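Local coordinates for protein homoprotocatechuate 2,3-dioxygenase (Brevibacterium fuscum, PDB 4Z6M) that catalyses extradiol ring cleavage of the catechol homoprotocatechuate by molecular oxygen at a non-haem iron(II) centre, at residues Leu122-Glu127 and Phe156-Pro161; Glu149-Asp154 and Ser218-His223; Gly209-His214 and Gln319-Arg324; Gly249-Phe254 and Glu267-Asp272. The protein carries 1 engineered substitution. One frame throughout, in Å; residues are numbered along the deposited sequence. Where two conformers were deposited one is given.

Contacts 1 to 4 all touch the sheet that carries the iron(II) site. Contact 1 ties its strand 152-160 to the neighbouring sheet, and contact 3 lies about 8 Å from it, centre to centre; the two are joined where N157 O meets H213 N at 2.7 Å. Contacts 2 and 4, with centres about 10 Å apart, lie on the same side of the chain's centre and are linked by T270 OG1 and T219 O, 2.8 Å apart. Contacts 3 and 4 supply H214 and E267 to the same iron although their centres are about 24 Å apart; H155, the third ligand, sits between the ranges 149-154 and 156-161 of contacts 2 and 1.

Contact 1 (Leu122-Glu127 and Phe156-Pro161); sequences LGFPYE and FNQVTP
Q158 reaches from strand 152-160 to F124, just before strand 125-129, and Y126 within it, bridging two neighbouring sheets of the glyoxalase/dioxygenase (vicinal oxygen chelate) fold, one from each of its two family modules. Its CB rests 3.6 Å from CZ of F124. Because CG stands anti to the carbonyl carbon (chi1 -57°) and the chain then runs extended, CG passes over the phenyl face in a CH-pi contact, 4.2 Å from CG to the F124 centroid. The amide that follows is turned 62° against this ring, and NE2 hovers 3.2 Å above the plane of F124, over its centre. The other amide atom, OE1, meets the edge of the tyrosine: Y126 OH donates to Q158 OE1 at 2.7 Å, in the carbonyl plane and on a lone pair. T202 OG1 also bonds to OE1, giving this buried oxygen two partners, while NE2 donates to a water 2.8 Å away that in turn makes a weak bond to Y126 OH. The amide is therefore held at both of its polar atoms, consistent with the orientation modelled. At the rim of the F124 ring, V159 O lies in plane, 3.4 Å from F124 CZ, and P210 packs on the same phenyl group. Further along, CB, CD1 and CD2 of L122 converge on T160 OG1, each about 4.0 Å away. A water closes this end: it donates to L122 O and lies 2.7 Å from T160 OG1.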
loop_
_atom_site.group_PDB
_atom_site.type_symbol
_atom_site.label_atom_id
_atom_site.label_comp_id
_atom_site.label_asym_id
_atom_site.label_seq_id
_atom_site.Cartn_x
_atom_site.Cartn_y
_atom_site.Cartn_z
ATOM N N LEU A 122 9.363 27.122 29.643
ATOM C CA LEU A 122 7.984 26.647 29.656
ATOM C C LEU A 122 7.741 25.533 30.653
ATOM O O LEU A 122 6.649 24.959 30.699
ATOM C CB LEU A 122 7.552 26.182 28.252
ATOM C CG LEU A 122 7.745 27.194 27.117
ATOM C CD1 LEU A 122 7.300 26.592 25.784
ATOM C CD2 LEU A 122 7.020 28.505 27.411
ATOM N N GLY A 123 8.768 25.188 31.425
ATOM C CA GLY A 123 8.635 24.165 32.465
ATOM C C GLY A 123 8.942 22.746 32.025
ATOM O O GLY A 123 8.669 21.802 32.769
ATOM N N PHE A 124 9.496 22.585 30.820
ATOM C CA PHE A 124 9.715 21.257 30.266
ATOM C C PHE A 124 11.142 20.795 30.511
ATOM O O PHE A 124 12.082 21.581 30.434
ATOM C CB PHE A 124 9.406 21.217 28.768
ATOM C CG PHE A 124 7.955 21.250 28.469
ATOM C CD1 PHE A 124 7.303 22.462 28.360
ATOM C CD2 PHE A 124 7.227 20.086 28.313
ATOM C CE1 PHE A 124 5.948 22.506 28.098
ATOM C CE2 PHE A 124 5.873 20.125 28.061
ATOM C CZ PHE A 124 5.237 21.344 27.936
ATOM N N PRO A 125 11.306 19.488 30.767
ATOM C CA PRO A 125 12.625 18.902 30.984
ATOM C C PRO A 125 13.227 18.551 29.627
ATOM O O PRO A 125 12.972 17.465 29.086
ATOM C CB PRO A 125 12.323 17.667 31.830
ATOM C CG PRO A 125 10.950 17.269 31.440
ATOM C CD PRO A 125 10.219 18.542 31.082
ATOM N N TYR A 126 14.023 19.458 29.094
ATOM C CA TYR A 126 14.745 19.219 27.845
ATOM C C TYR A 126 16.111 18.614 28.136
ATOM O O TYR A 126 16.767 19.009 29.102
ATOM C CB TYR A 126 14.935 20.521 27.075
ATOM C CG TYR A 126 13.801 20.996 26.180
ATOM C CD1 TYR A 126 12.525 20.432 26.199
ATOM C CD2 TYR A 126 14.053 21.986 25.252
ATOM C CE1 TYR A 126 11.539 20.864 25.302
ATOM C CE2 TYR A 126 13.076 22.426 24.366
ATOM C CZ TYR A 126 11.818 21.868 24.399
ATOM O OH TYR A 126 10.870 22.277 23.492
ATOM N N GLU A 127 16.556 17.679 27.280
ATOM C CA GLU A 127 17.949 17.239 27.282
ATOM C C GLU A 127 18.606 17.577 25.941
ATOM O O GLU A 127 17.978 17.448 24.896
ATOM C CB GLU A 127 18.079 15.730 27.529
ATOM C CG GLU A 127 19.538 15.263 27.582
ATOM C CD GLU A 127 19.691 13.780 27.871
ATOM O OE1 GLU A 127 19.614 13.381 29.075
ATOM O OE2 GLU A 127 19.874 13.017 26.895
ATOM N N PHE A 156 7.927 15.420 19.151
ATOM C CA PHE A 156 7.195 15.602 20.384
ATOM C C PHE A 156 6.106 16.634 20.180
ATOM O O PHE A 156 6.164 17.446 19.253
ATOM C CB PHE A 156 8.125 16.128 21.493
ATOM C CG PHE A 156 9.426 15.363 21.635
ATOM C CD1 PHE A 156 9.440 13.980 21.838
ATOM C CD2 PHE A 156 10.638 16.038 21.577
ATOM C CE1 PHE A 156 10.636 13.314 22.010
ATOM C CE2 PHE A 156 11.833 15.365 21.743
ATOM C CZ PHE A 156 11.821 14.013 21.947
ATOM N N ASN A 157 5.137 16.652 21.091
ATOM C CA ASN A 157 4.135 17.713 21.106
ATOM C C ASN A 157 3.850 18.075 22.566
ATOM O O ASN A 157 3.574 17.192 23.371
ATOM C CB ASN A 157 2.869 17.265 20.367
ATOM C CG ASN A 157 1.854 18.381 20.211
ATOM O OD1 ASN A 157 1.402 18.968 21.188
ATOM N ND2 ASN A 157 1.491 18.680 18.956
ATOM N N GLN A 158 3.985 19.365 22.877
ATOM C CA GLN A 158 3.918 19.925 24.238
ATOM C C GLN A 158 2.655 20.750 24.416
ATOM O O GLN A 158 2.317 21.556 23.548
ATOM C CB GLN A 158 5.111 20.839 24.424
ATOM C CG GLN A 158 6.452 20.167 24.208
ATOM C CD GLN A 158 7.606 21.128 24.209
ATOM O OE1 GLN A 158 8.485 21.084 23.363
ATOM N NE2 GLN A 158 7.606 22.022 25.176
ATOM N N VAL A 159 1.979 20.595 25.545
ATOM C CA VAL A 159 0.874 21.474 25.893
ATOM C C VAL A 159 1.396 22.615 26.771
ATOM O O VAL A 159 2.035 22.383 27.801
ATOM C CB VAL A 159 -0.250 20.731 26.646
ATOM C CG1 VAL A 159 -1.451 21.646 26.813
ATOM C CG2 VAL A 159 -0.663 19.427 25.982
ATOM N N THR A 160 1.092 23.844 26.360
ATOM C CA THR A 160 1.598 25.034 27.028
ATOM C C THR A 160 0.509 26.123 26.933
ATOM O O THR A 160 -0.204 26.197 25.938
ATOM C CB THR A 160 2.965 25.484 26.427
ATOM O OG1 THR A 160 3.625 26.386 27.316
ATOM C CG2 THR A 160 2.818 26.144 25.076
ATOM N N PRO A 161 0.357 26.963 27.975
ATOM C CA PRO A 161 -0.840 27.850 27.979
ATOM C C PRO A 161 -0.757 29.039 27.026
ATOM O O PRO A 161 -1.802 29.512 26.580
ATOM C CB PRO A 161 -0.947 28.304 29.438
ATOM C CG PRO A 161 0.425 28.085 29.989
ATOM C CD PRO A 161 0.993 26.883 29.296
HETATM O O HOH W 1 4.117 25.383 29.769
HETATM O O HOH W 2 9.571 24.042 25.288
#

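Contact 2 (Glu149-Asp154 and Ser218-His223); sequences ELVRLD and STHEKH
The imidazole of H220 carries V151 CG1 on one face, 3.4 Å above the ring plane and offset toward the rim, a CH-pi contact. The other methyl of the same valine, CG2, lies over a face of the R152 guanidinium. With chi1 -56°, CG1 stands anti to the carbonyl carbon and CG2 between the backbone N and that carbon, which sends the two methyls to different groups. Two waters sit in plane at the guanidinium edge, one by NE and one by NH2, and both pair with S218 OG; the first also donates to D154 OD1. S218 CB approaches the guanidinium obliquely, 4.0 Å from R152 NH2. E57 joins the two flat groups from outside, through a salt bridge to R152 NH1 and a hydrogen bond to H220 NE2, while Y145 OH pairs with H220 ND1. Between the backbones, V151 N donates to S218 O and S218 N to R152 O, 2.8 Å in each case. T219 CG2 touches L150 CD2 at 4.0 Å, the two side chains crossing at a slant. Beyond, E221 and K222 pair with K222 and E221 of the second subunit. Strands 152-160 and 211-218 are antiparallel neighbours at the middle of the metal-bearing sheet of a glyoxalase-type module, and this is where they part, the second turning toward helix 222-234.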
loop_
_atom_site.group_PDB
_atom_site.type_symbol
_atom_site.label_atom_id
_atom_site.label_comp_id
_atom_site.label_asym_id
_atom_site.label_seq_id
_atom_site.Cartn_x
_atom_site.Cartn_y
_atom_site.Cartn_z
ATOM N N GLU A 149 5.282 -1.785 11.559
ATOM C CA GLU A 149 6.613 -1.328 12.016
ATOM C C GLU A 149 6.765 0.178 12.176
ATOM O O GLU A 149 6.497 0.955 11.250
ATOM C CB GLU A 149 7.705 -1.832 11.082
ATOM C CG GLU A 149 9.115 -1.635 11.609
ATOM C CD GLU A 149 9.482 -2.585 12.735
ATOM O OE1 GLU A 149 8.943 -3.703 12.791
ATOM O OE2 GLU A 149 10.332 -2.198 13.542
ATOM N N LEU A 150 7.223 0.570 13.359
ATOM C CA LEU A 150 7.616 1.937 13.630
ATOM C C LEU A 150 9.055 2.151 13.230
ATOM O O LEU A 150 9.966 1.517 13.747
ATOM C CB LEU A 150 7.412 2.239 15.109
ATOM C CG LEU A 150 6.005 1.934 15.643
ATOM C CD1 LEU A 150 5.890 2.415 17.085
ATOM C CD2 LEU A 150 4.922 2.583 14.802
ATOM N N VAL A 151 9.271 3.049 12.287
ATOM C CA VAL A 151 10.569 3.150 11.608
ATOM C C VAL A 151 11.470 4.284 12.090
ATOM O O VAL A 151 12.686 4.156 12.004
ATOM C CB VAL A 151 10.394 3.187 10.071
ATOM C CG1 VAL A 151 9.624 1.963 9.603
ATOM C CG2 VAL A 151 9.712 4.449 9.592
ATOM N N ARG A 152 10.879 5.366 12.615
ATOM C CA ARG A 152 11.643 6.517 13.106
ATOM C C ARG A 152 10.898 7.136 14.272
ATOM O O ARG A 152 9.669 7.020 14.352
ATOM C CB ARG A 152 11.804 7.598 12.039
ATOM C CG ARG A 152 12.727 7.247 10.889
ATOM C CD ARG A 152 12.910 8.443 9.969
ATOM N NE ARG A 152 11.657 8.767 9.292
ATOM C CZ ARG A 152 11.189 8.116 8.233
ATOM N NH1 ARG A 152 11.880 7.114 7.702
ATOM N NH2 ARG A 152 10.033 8.477 7.683
ATOM N N LEU A 153 11.627 7.814 15.152
ATOM C CA LEU A 153 11.020 8.828 15.997
ATOM C C LEU A 153 10.808 10.077 15.157
ATOM O O LEU A 153 11.760 10.553 14.524
ATOM C CB LEU A 153 11.949 9.162 17.159
ATOM C CG LEU A 153 11.416 10.254 18.089
ATOM C CD1 LEU A 153 10.192 9.777 18.832
ATOM C CD2 LEU A 153 12.504 10.703 19.035
ATOM N N ASP A 154 9.615 10.648 15.195
ATOM C CA ASP A 154 9.370 11.864 14.414
ATOM C C ASP A 154 9.315 13.177 15.189
ATOM O O ASP A 154 9.951 14.157 14.758
ATOM C CB ASP A 154 8.124 11.752 13.564
ATOM C CG ASP A 154 8.061 12.883 12.539
ATOM O OD1 ASP A 154 8.802 12.828 11.530
ATOM O OD2 ASP A 154 7.331 13.862 12.787
ATOM N N SER A 218 7.093 7.377 13.232
ATOM C CA SER A 218 6.746 7.210 11.813
ATOM C C SER A 218 6.594 5.750 11.427
ATOM O O SER A 218 7.231 4.883 12.013
ATOM C CB SER A 218 7.828 7.800 10.902
ATOM O OG SER A 218 8.094 9.158 11.177
ATOM N N THR A 219 5.796 5.503 10.392
ATOM C CA THR A 219 5.840 4.261 9.632
ATOM C C THR A 219 6.261 4.585 8.193
ATOM O O THR A 219 6.301 5.749 7.781
ATOM C CB THR A 219 4.453 3.594 9.555
ATOM O OG1 THR A 219 3.532 4.506 8.930
ATOM C CG2 THR A 219 3.950 3.191 10.939
ATOM N N HIS A 220 6.534 3.547 7.415
ATOM C CA HIS A 220 6.805 3.715 5.997
ATOM C C HIS A 220 5.561 4.116 5.227
ATOM O O HIS A 220 5.601 5.043 4.409
ATOM C CB HIS A 220 7.370 2.418 5.396
ATOM C CG HIS A 220 8.783 2.145 5.771
ATOM N ND1 HIS A 220 9.195 0.906 6.219
ATOM C CD2 HIS A 220 9.878 2.940 5.763
ATOM C CE1 HIS A 220 10.490 0.951 6.471
ATOM N NE2 HIS A 220 10.928 2.169 6.199
ATOM N N GLU A 221 4.469 3.400 5.472
ATOM C CA GLU A 221 3.284 3.507 4.631
ATOM C C GLU A 221 2.016 3.589 5.465
ATOM O O GLU A 221 1.994 3.308 6.662
ATOM C CB GLU A 221 3.228 2.349 3.605
ATOM C CG GLU A 221 4.429 2.385 2.655
ATOM C CD GLU A 221 4.303 1.612 1.370
ATOM O OE1 GLU A 221 3.407 0.758 1.267
ATOM O OE2 GLU A 221 5.104 1.851 0.454
ATOM N N LYS A 222 0.961 4.024 4.804
ATOM C CA LYS A 222 -0.309 4.204 5.463
ATOM C C LYS A 222 -0.865 2.852 5.974
ATOM O O LYS A 222 -1.431 2.789 7.070
ATOM C CB LYS A 222 -1.280 4.972 4.553
ATOM C CG LYS A 222 -0.786 6.386 4.228
ATOM C CD LYS A 222 -1.708 7.198 3.322
ATOM C CE LYS A 222 -1.607 6.800 1.866
ATOM N NZ LYS A 222 -0.372 7.277 1.179
ATOM N N HIS A 223 -0.649 1.777 5.224
ATOM C CA HIS A 223 -1.188 0.493 5.641
ATOM C C HIS A 223 -0.551 0.012 6.934
ATOM O O HIS A 223 -1.164 -0.764 7.660
ATOM C CB HIS A 223 -1.015 -0.561 4.550
ATOM C CG HIS A 223 0.400 -0.853 4.201
ATOM N ND1 HIS A 223 1.199 -1.713 4.922
ATOM C CD2 HIS A 223 1.161 -0.405 3.173
ATOM C CE1 HIS A 223 2.397 -1.771 4.357
ATOM N NE2 HIS A 223 2.400 -0.969 3.312
HETATM O O HOH W 3 6.301 0.890 8.570
HETATM O O HOH W 4 7.371 10.208 8.549
HETATM O O HOH W 5 10.627 10.873 11.194
#

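Contact 3 (Gly209-His214 and Gln319-Arg324); sequences GPRLHH and QEIIER. With FE2 (Fe (II) ion), chain E.
G209 and I322 form a single antiparallel bridge of the hydrogen-bonded kind, I322 N to G209 O at 2.8 Å and G209 N to I322 O at 3.1 Å. The peptide bond into P210 is cis, and the proline ring turns its CD to within 3.5 Å of E320 O and its CG to within 3.7 Å of Q319 CB, the two side chains crossing at about a right angle. A water donates both to P210 O and to Q319 O. I321 lays CG2 by G209 N and sets CD1 against R211, 3.9 Å from R211 CG and R211 CD; the arginine chain bends at chi3 (-69°), and its guanidinium is bound by N208 O and T306 O. Strand 211-218, which starts here, carries a classic beta bulge where H213 and H214 both face N157. H214 ND1 donates to H213 ND1 at 2.8 Å, nearly straight at 167°, with the acceptor in the plane of the H214 ring, and H213 is held in turn by W304 O. On its other nitrogen, H214 NE2 binds the iron(II) at 2.2 Å, forming a facial triad with H155 and the carboxylate of E267.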
loop_
_atom_site.group_PDB
_atom_site.type_symbol
_atom_site.label_atom_id
_atom_site.label_comp_id
_atom_site.label_asym_id
_atom_site.label_seq_id
_atom_site.Cartn_x
_atom_site.Cartn_y
_atom_site.Cartn_z
ATOM N N GLY A 209 -0.517 23.776 31.117
ATOM C CA GLY A 209 0.780 23.106 31.082
ATOM C C GLY A 209 1.802 23.650 32.046
ATOM O O GLY A 209 1.513 24.590 32.801
ATOM N N PRO A 210 3.007 23.051 32.062
ATOM C CA PRO A 210 3.524 22.095 31.085
ATOM C C PRO A 210 2.917 20.688 31.206
ATOM O O PRO A 210 2.875 20.108 32.299
ATOM C CB PRO A 210 5.011 22.069 31.401
ATOM C CG PRO A 210 5.096 22.346 32.895
ATOM C CD PRO A 210 4.031 23.409 33.071
ATOM N N ARG A 211 2.493 20.123 30.078
ATOM C CA ARG A 211 2.165 18.721 29.980
ATOM C C ARG A 211 2.678 18.233 28.633
ATOM O O ARG A 211 2.813 19.023 27.692
ATOM C CB ARG A 211 0.669 18.472 30.103
ATOM C CG ARG A 211 0.103 18.674 31.506
ATOM C CD ARG A 211 -1.377 18.352 31.559
ATOM N NE ARG A 211 -2.073 19.366 30.800
ATOM C CZ ARG A 211 -3.262 19.237 30.237
ATOM N NH1 ARG A 211 -3.967 18.124 30.370
ATOM N NH2 ARG A 211 -3.743 20.257 29.535
ATOM N N LEU A 212 2.953 16.935 28.542
ATOM C CA LEU A 212 3.364 16.336 27.288
ATOM C C LEU A 212 2.138 15.825 26.577
ATOM O O LEU A 212 1.419 14.956 27.081
ATOM C CB LEU A 212 4.367 15.189 27.511
ATOM C CG LEU A 212 4.734 14.371 26.261
ATOM C CD1 LEU A 212 5.618 15.215 25.385
ATOM C CD2 LEU A 212 5.373 13.043 26.643
ATOM N N HIS A 213 1.891 16.340 25.370
ATOM C CA HIS A 213 0.742 15.877 24.622
ATOM C C HIS A 213 0.976 14.494 24.007
ATOM O O HIS A 213 0.183 13.577 24.223
ATOM C CB HIS A 213 0.312 16.868 23.542
ATOM C CG HIS A 213 -1.068 16.610 23.056
ATOM N ND1 HIS A 213 -1.374 15.592 22.182
ATOM C CD2 HIS A 213 -2.254 17.190 23.385
ATOM C CE1 HIS A 213 -2.672 15.554 21.991
ATOM N NE2 HIS A 213 -3.229 16.523 22.698
ATOM N N HIS A 214 2.069 14.340 23.259
ATOM C CA HIS A 214 2.412 13.025 22.690
ATOM C C HIS A 214 3.835 12.936 22.250
ATOM O O HIS A 214 4.534 13.951 22.141
ATOM C CB HIS A 214 1.480 12.650 21.531
ATOM C CG HIS A 214 1.426 13.635 20.400
ATOM N ND1 HIS A 214 0.485 14.640 20.333
ATOM C CD2 HIS A 214 2.125 13.708 19.249
ATOM C CE1 HIS A 214 0.625 15.297 19.187
ATOM N NE2 HIS A 214 1.635 14.768 18.531
ATOM N N GLN A 319 5.808 18.947 37.751
ATOM C CA GLN A 319 5.693 20.375 37.540
ATOM C C GLN A 319 4.257 20.846 37.751
ATOM O O GLN A 319 3.305 20.231 37.265
ATOM C CB GLN A 319 6.114 20.733 36.118
ATOM C CG GLN A 319 7.606 20.801 35.909
ATOM C CD GLN A 319 8.214 22.111 36.376
ATOM O OE1 GLN A 319 7.580 22.904 37.081
ATOM N NE2 GLN A 319 9.452 22.324 36.023
ATOM N N GLU A 320 4.111 21.945 38.488
ATOM C CA GLU A 320 2.821 22.593 38.658
ATOM C C GLU A 320 2.248 23.039 37.312
ATOM O O GLU A 320 2.980 23.510 36.443
ATOM C CB GLU A 320 2.983 23.815 39.562
ATOM C CG GLU A 320 1.719 24.621 39.773
ATOM C CD GLU A 320 1.885 25.654 40.873
ATOM O OE1 GLU A 320 1.129 25.577 41.868
ATOM O OE2 GLU A 320 2.777 26.528 40.741
ATOM N N ILE A 321 0.940 22.888 37.173
ATOM C CA ILE A 321 0.254 23.216 35.941
ATOM C C ILE A 321 -0.315 24.633 36.037
ATOM O O ILE A 321 -0.933 25.022 37.047
ATOM C CB ILE A 321 -0.768 22.109 35.573
ATOM C CG1 ILE A 321 0.022 20.849 35.132
ATOM C CG2 ILE A 321 -1.708 22.550 34.458
ATOM C CD1 ILE A 321 -0.737 19.547 35.235
ATOM N N ILE A 322 -0.025 25.417 34.996
ATOM C CA ILE A 322 -0.552 26.752 34.842
ATOM C C ILE A 322 -1.673 26.733 33.829
ATOM O O ILE A 322 -1.518 26.197 32.736
ATOM C CB ILE A 322 0.547 27.695 34.337
ATOM C CG1 ILE A 322 1.731 27.710 35.310
ATOM C CG2 ILE A 322 -0.010 29.087 34.100
ATOM C CD1 ILE A 322 1.368 28.039 36.748
ATOM N N GLU A 323 -2.783 27.362 34.170
ATOM C CA GLU A 323 -3.979 27.284 33.343
ATOM C C GLU A 323 -3.888 28.246 32.162
ATOM O O GLU A 323 -3.411 29.377 32.283
ATOM C CB GLU A 323 -5.225 27.584 34.170
ATOM C CG GLU A 323 -5.589 26.448 35.117
ATOM C CD GLU A 323 -6.961 26.607 35.759
ATOM O OE1 GLU A 323 -7.619 27.679 35.594
ATOM O OE2 GLU A 323 -7.385 25.641 36.439
ATOM N N ARG A 324 -4.324 27.758 31.010
ATOM C CA ARG A 324 -4.539 28.595 29.846
ATOM C C ARG A 324 -5.678 29.588 30.084
ATOM O O ARG A 324 -6.764 29.212 30.526
ATOM C CB ARG A 324 -4.844 27.729 28.630
ATOM C CG ARG A 324 -5.127 28.525 27.355
ATOM C CD ARG A 324 -5.258 27.576 26.168
ATOM N NE ARG A 324 -5.625 28.196 24.901
ATOM C CZ ARG A 324 -4.770 28.724 24.034
ATOM N NH1 ARG A 324 -3.469 28.780 24.298
ATOM N NH2 ARG A 324 -5.241 29.206 22.882
HETATM FE FE FE2 E . 1.791 15.219 16.364
HETATM O O HOH W 6 3.167 18.619 34.721
HETATM O O HOH W 7 1.462 15.335 14.234
HETATM O O HOH W 8 2.316 17.306 16.541
HETATM O O HOH W 9 -0.313 15.888 16.463
#

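Contact 4 (Gly249-Phe254 and Glu267-Asp272). With FE2 (Fe (II) ion), chain E.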
loop_
_atom_site.group_PDB
_atom_site.type_symbol
_atom_site.label_atom_id
_atom_site.label_comp_id
_atom_site.label_asym_id
_atom_site.label_seq_id
_atom_site.Cartn_x
_atom_site.Cartn_y
_atom_site.Cartn_z
ATOM N N GLY A 249 -4.786 17.884 8.306
ATOM C CA GLY A 249 -4.650 19.079 7.493
ATOM C C GLY A 249 -3.259 19.656 7.660
ATOM O O GLY A 249 -2.397 19.576 6.779
ATOM N N VAL A 250 -3.048 20.204 8.846
ATOM C CA VAL A 250 -1.726 20.655 9.249
ATOM C C VAL A 250 -0.792 19.434 9.179
ATOM O O VAL A 250 -1.086 18.394 9.746
ATOM C CB VAL A 250 -1.732 21.166 10.691
ATOM C CG1 VAL A 250 -0.323 21.469 11.127
ATOM C CG2 VAL A 250 -2.612 22.400 10.846
ATOM N N SER A 251 0.309 19.590 8.483
ATOM C CA SER A 251 1.346 18.569 8.220
ATOM C C SER A 251 1.076 17.642 7.045
ATOM O O SER A 251 2.035 17.066 6.517
ATOM C CB SER A 251 1.727 17.741 9.449
ATOM O OG SER A 251 0.818 16.640 9.638
ATOM N N ASN A 252 -0.203 17.457 6.671
ATOM C CA ASN A 252 -0.582 16.531 5.591
ATOM C C ASN A 252 -0.246 15.057 5.875
ATOM O O ASN A 252 -0.306 14.262 4.969
ATOM C CB ASN A 252 0.060 16.932 4.270
ATOM C CG ASN A 252 -0.544 16.260 3.065
ATOM O OD1 ASN A 252 -1.773 16.109 2.962
ATOM N ND2 ASN A 252 0.305 15.898 2.109
ATOM N N ALA A 253 0.097 14.711 7.116
ATOM C CA ALA A 253 0.500 13.350 7.424
ATOM C C ALA A 253 -0.692 12.460 7.726
ATOM O O ALA A 253 -1.730 12.903 8.229
ATOM C CB ALA A 253 1.431 13.349 8.617
ATOM N N PHE A 254 -0.541 11.184 7.421
ATOM C CA PHE A 254 -1.514 10.175 7.837
ATOM C C PHE A 254 -1.176 9.846 9.316
ATOM O O PHE A 254 0.001 9.802 9.671
ATOM C CB PHE A 254 -1.395 8.956 6.919
ATOM C CG PHE A 254 -2.547 7.996 6.988
ATOM C CD1 PHE A 254 -3.662 8.196 6.228
ATOM C CD2 PHE A 254 -2.493 6.874 7.790
ATOM C CE1 PHE A 254 -4.713 7.308 6.282
ATOM C CE2 PHE A 254 -3.549 6.001 7.861
ATOM C CZ PHE A 254 -4.659 6.223 7.097
ATOM N N GLU A 267 1.488 9.063 18.999
ATOM C CA GLU A 267 1.020 9.250 17.630
ATOM C C GLU A 267 1.848 8.352 16.716
ATOM O O GLU A 267 3.073 8.238 16.869
ATOM C CB GLU A 267 1.167 10.705 17.197
ATOM C CG GLU A 267 0.546 11.014 15.851
ATOM C CD GLU A 267 0.697 12.443 15.415
ATOM O OE1 GLU A 267 1.345 13.224 16.133
ATOM O OE2 GLU A 267 0.177 12.786 14.315
ATOM N N ILE A 268 1.172 7.782 15.725
ATOM C CA ILE A 268 1.815 7.122 14.603
ATOM C C ILE A 268 1.539 7.977 13.368
ATOM O O ILE A 268 0.450 8.488 13.226
ATOM C CB ILE A 268 1.293 5.680 14.394
ATOM C CG1 ILE A 268 1.002 4.935 15.725
ATOM C CG2 ILE A 268 2.273 4.960 13.475
ATOM C CD1 ILE A 268 2.216 4.695 16.557
ATOM N N TYR A 269 2.548 8.186 12.527
ATOM C CA TYR A 269 2.591 9.301 11.615
ATOM C C TYR A 269 3.320 8.905 10.343
ATOM O O TYR A 269 4.331 8.186 10.389
ATOM C CB TYR A 269 3.376 10.402 12.313
ATOM C CG TYR A 269 3.556 11.758 11.699
ATOM C CD1 TYR A 269 2.654 12.783 11.955
ATOM C CD2 TYR A 269 4.695 12.045 10.983
ATOM C CE1 TYR A 269 2.903 14.065 11.493
ATOM C CE2 TYR A 269 4.941 13.322 10.514
ATOM C CZ TYR A 269 4.037 14.337 10.779
ATOM O OH TYR A 269 4.279 15.626 10.372
ATOM N N THR A 270 2.866 9.363 9.187
ATOM C CA THR A 270 3.675 9.143 7.970
ATOM C C THR A 270 3.365 10.167 6.896
ATOM O O THR A 270 2.244 10.648 6.805
ATOM C CB THR A 270 3.521 7.705 7.416
ATOM O OG1 THR A 270 4.543 7.446 6.431
ATOM C CG2 THR A 270 2.142 7.453 6.806
ATOM N N GLN A 271 4.386 10.483 6.095
ATOM C CA GLN A 271 4.224 11.153 4.794
ATOM C C GLN A 271 3.839 12.622 4.877
ATOM O O GLN A 271 3.055 13.131 4.087
ATOM C CB GLN A 271 3.317 10.360 3.863
ATOM C CG GLN A 271 4.005 9.070 3.448
ATOM C CD GLN A 271 3.068 8.034 2.859
ATOM O OE1 GLN A 271 2.097 8.369 2.188
ATOM N NE2 GLN A 271 3.368 6.772 3.088
ATOM N N ASP A 272 4.469 13.333 5.809
ATOM C CA ASP A 272 4.548 14.790 5.708
ATOM C C ASP A 272 5.598 15.187 4.656
ATOM O O ASP A 272 6.084 14.338 3.905
ATOM C CB ASP A 272 4.771 15.413 7.084
ATOM C CG ASP A 272 6.156 15.151 7.676
ATOM O OD1 ASP A 272 6.895 14.296 7.152
ATOM O OD2 ASP A 272 6.454 15.797 8.717
HETATM FE FE FE2 E . 1.791 15.219 16.364
HETATM O O HOH W 10 3.118 15.510 2.559
HETATM O O HOH W 7 1.462 15.335 14.234
HETATM O O HOH W 8 2.316 17.306 16.541
HETATM O O HOH W 9 -0.313 15.888 16.463
#
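F254 and T270 pair by two backbone hydrogen bonds, F254 N to T270 O and T270 N to F254 O, each 2.9 Å long. Within the range 267-272, Y269 OH donates to D272 OD2 at 2.7 Å, reaching the carboxylate from above its plane, and Y269 OH also pairs with the engineered Q200. E267 OE1 binds the iron(II) at 2.1 Å; CG anti to the backbone N (chi1 -173°) and an extended chain carry the carboxylate to the metal, and H248 NE2 bonds to OE2. The pairing of F254 with T270 closes the open end of the hairpin of strands 254-259 and 265-270, which supplies this facial-triad ligand. Ahead of it, a type II turn from G249 to N252 overlaps an ST turn, in which S251 OG accepts from A253 N. A253 CB then lies over one face of the Y269 ring, 3.3 Å above its plane and toward the rim, while S251 CB packs 3.4 Å from Y269 OH. F254 CB meets T270 CG2 at 3.8 Å, and its ring runs on to helix 222-234. A water joins N252 ND2 to Q271 O; N252 OD1 pairs with Y142 OH of the second subunit.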